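Local coordinates for protein Cyclo(L-tyrosyl-L-tyrosyl) synthase (Mycobacterium tuberculosis, PDB 2X9Q) that probably joins two tyrosines delivered on tRNA into cyclo(L-Tyr-L-Tyr), an ATP-independent step toward mycocyclosin, at residues Gln74-Glu79 with Val246-Asn251. Numbering follows the deposited sequence.
Sequences QIIHTE and VPSSLN
Helix 74-79 crosses strand 249-251 at 117°, their axes 7.6 Å apart at closest approach, the CA atoms of His-77 and Leu-250 being the nearest pair. Strand 249-253 is an inner one of the Rossmann-like sheet that cyclodipeptide synthases share with class I aminoacyl-tRNA synthetases, running parallel between 82-87 and 276-283, and helix 71-79 packs on one face of that sheet. Ile-76 meets the strand through its branch methyl: CG2 stands anti to the backbone N and comes within 3.6 Å of Ser-249 O. A beta-branched residue suits this place because CG2 lies close to the helix backbone and can rest against the strand's peptide. Leu-250 sets CD2 3.7 Å from His-77 CB, and the same methyl lies obliquely against the imidazole, 3.9 Å from His-77 CG. Histidine suits the place because its CB and ring carbons give an apolar contact here while NE2 is hydrogen-bonded to Gln-61. Ser-248 is small, consistent with the helix end's close approach; its OG touches CB of Glu-79 and hydrogen-bonds Asp-81. No direct hydrogen bond joins the two segments. Instead a water bridges them, donating to Ile-76 O at 2.7 Å and to Ser-248 OG at 3.0 Å.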
loop_
_atom_site.group_PDB
_atom_site.type_symbol
_atom_site.label_atom_id
_atom_site.label_comp_id
_atom_site.label_asym_id
_atom_site.label_seq_id
_atom_site.Cartn_x
_atom_site.Cartn_y
_atom_site.Cartn_z
ATOM N N GLN A 74 2.612 16.251 -0.445
ATOM C CA GLN A 74 2.007 17.028 -1.520
ATOM C C GLN A 74 3.004 17.512 -2.529
ATOM O O GLN A 74 2.663 17.643 -3.719
ATOM C CB GLN A 74 1.237 18.187 -0.953
ATOM C CG GLN A 74 0.571 19.076 -2.036
ATOM C CD GLN A 74 0.070 20.310 -1.455
ATOM O OE1 GLN A 74 0.725 21.356 -1.599
ATOM N NE2 GLN A 74 -1.108 20.245 -0.741
ATOM N N ILE A 75 4.225 17.864 -2.070
ATOM C CA ILE A 75 5.303 18.166 -2.991
ATOM C C ILE A 75 5.590 16.968 -3.893
ATOM O O ILE A 75 5.789 17.109 -5.130
ATOM C CB ILE A 75 6.598 18.619 -2.213
ATOM C CG1 ILE A 75 6.346 20.039 -1.618
ATOM C CG2 ILE A 75 7.765 18.645 -3.192
ATOM C CD1 ILE A 75 7.381 20.429 -0.760
ATOM N N ILE A 76 5.663 15.762 -3.293
ATOM C CA ILE A 76 5.922 14.567 -4.131
ATOM C C ILE A 76 4.816 14.277 -5.185
ATOM O O ILE A 76 5.103 13.878 -6.340
ATOM C CB ILE A 76 6.156 13.375 -3.151
ATOM C CG1 ILE A 76 7.550 13.573 -2.484
ATOM C CG2 ILE A 76 6.073 12.079 -3.903
ATOM C CD1 ILE A 76 7.798 12.682 -1.113
ATOM N N HIS A 77 3.571 14.470 -4.780
ATOM C CA HIS A 77 2.448 14.349 -5.679
ATOM C C HIS A 77 2.658 15.293 -6.854
ATOM O O HIS A 77 2.516 14.873 -8.005
ATOM C CB HIS A 77 1.162 14.777 -4.953
ATOM C CG HIS A 77 -0.080 14.754 -5.816
ATOM N ND1 HIS A 77 -1.138 15.597 -5.581
ATOM C CD2 HIS A 77 -0.385 14.073 -6.965
ATOM C CE1 HIS A 77 -2.091 15.375 -6.480
ATOM N NE2 HIS A 77 -1.636 14.504 -7.371
ATOM N N THR A 78 2.956 16.570 -6.566
ATOM C CA THR A 78 3.253 17.573 -7.621
ATOM C C THR A 78 4.466 17.238 -8.490
ATOM O O THR A 78 4.480 17.571 -9.666
ATOM C CB THR A 78 3.457 19.004 -6.941
ATOM O OG1 THR A 78 2.269 19.267 -6.222
ATOM C CG2 THR A 78 3.599 20.076 -8.003
ATOM N N GLU A 79 5.516 16.609 -7.947
ATOM C CA GLU A 79 6.599 16.191 -8.792
ATOM C C GLU A 79 6.093 15.218 -9.922
ATOM O O GLU A 79 6.691 15.152 -11.000
ATOM C CB GLU A 79 7.657 15.433 -8.006
ATOM C CG GLU A 79 8.264 16.196 -6.844
ATOM C CD GLU A 79 9.438 17.090 -7.294
ATOM O OE1 GLU A 79 10.479 17.057 -6.659
ATOM O OE2 GLU A 79 9.325 17.751 -8.341
ATOM N N VAL A 246 12.977 5.057 -9.002
ATOM C CA VAL A 246 12.293 6.209 -9.555
ATOM C C VAL A 246 12.714 7.410 -8.643
ATOM O O VAL A 246 13.251 7.180 -7.568
ATOM C CB VAL A 246 10.765 6.007 -9.544
ATOM C CG1 VAL A 246 10.386 4.895 -10.614
ATOM C CG2 VAL A 246 10.297 5.636 -8.111
ATOM N N PRO A 247 12.577 8.659 -9.118
ATOM C CA PRO A 247 13.087 9.787 -8.307
ATOM C C PRO A 247 12.295 9.997 -7.004
ATOM O O PRO A 247 12.879 10.351 -5.956
ATOM C CB PRO A 247 12.886 11.040 -9.262
ATOM C CG PRO A 247 13.075 10.392 -10.670
ATOM C CD PRO A 247 12.392 9.025 -10.556
ATOM N N SER A 248 10.969 9.808 -7.076
ATOM C CA SER A 248 10.132 9.967 -5.872
ATOM C C SER A 248 8.887 9.160 -6.141
ATOM O O SER A 248 8.648 8.741 -7.298
ATOM C CB SER A 248 9.772 11.407 -5.644
ATOM O OG SER A 248 8.962 11.946 -6.671
ATOM N N SER A 249 8.077 8.914 -5.120
ATOM C CA SER A 249 6.904 8.102 -5.428
ATOM C C SER A 249 5.828 8.403 -4.418
ATOM O O SER A 249 6.148 8.574 -3.215
ATOM C CB SER A 249 7.252 6.560 -5.454
ATOM O OG SER A 249 6.000 5.813 -5.642
ATOM N N LEU A 250 4.571 8.435 -4.879
ATOM C CA LEU A 250 3.434 8.611 -4.016
ATOM C C LEU A 250 2.678 7.280 -3.879
ATOM O O LEU A 250 2.158 6.770 -4.870
ATOM C CB LEU A 250 2.444 9.644 -4.643
ATOM C CG LEU A 250 1.374 10.193 -3.771
ATOM C CD1 LEU A 250 1.975 11.055 -2.544
ATOM C CD2 LEU A 250 0.560 11.097 -4.649
ATOM N N ASN A 251 2.572 6.766 -2.653
ATOM C CA ASN A 251 1.918 5.478 -2.430
ATOM C C ASN A 251 0.444 5.736 -2.119
ATOM O O ASN A 251 0.106 6.446 -1.140
ATOM C CB ASN A 251 2.679 4.701 -1.325
ATOM C CG ASN A 251 2.226 3.226 -1.300
ATOM O OD1 ASN A 251 1.036 2.969 -1.421
ATOM N ND2 ASN A 251 3.136 2.307 -1.106
HETATM O O HOH W 1 6.104 11.746 -7.658
#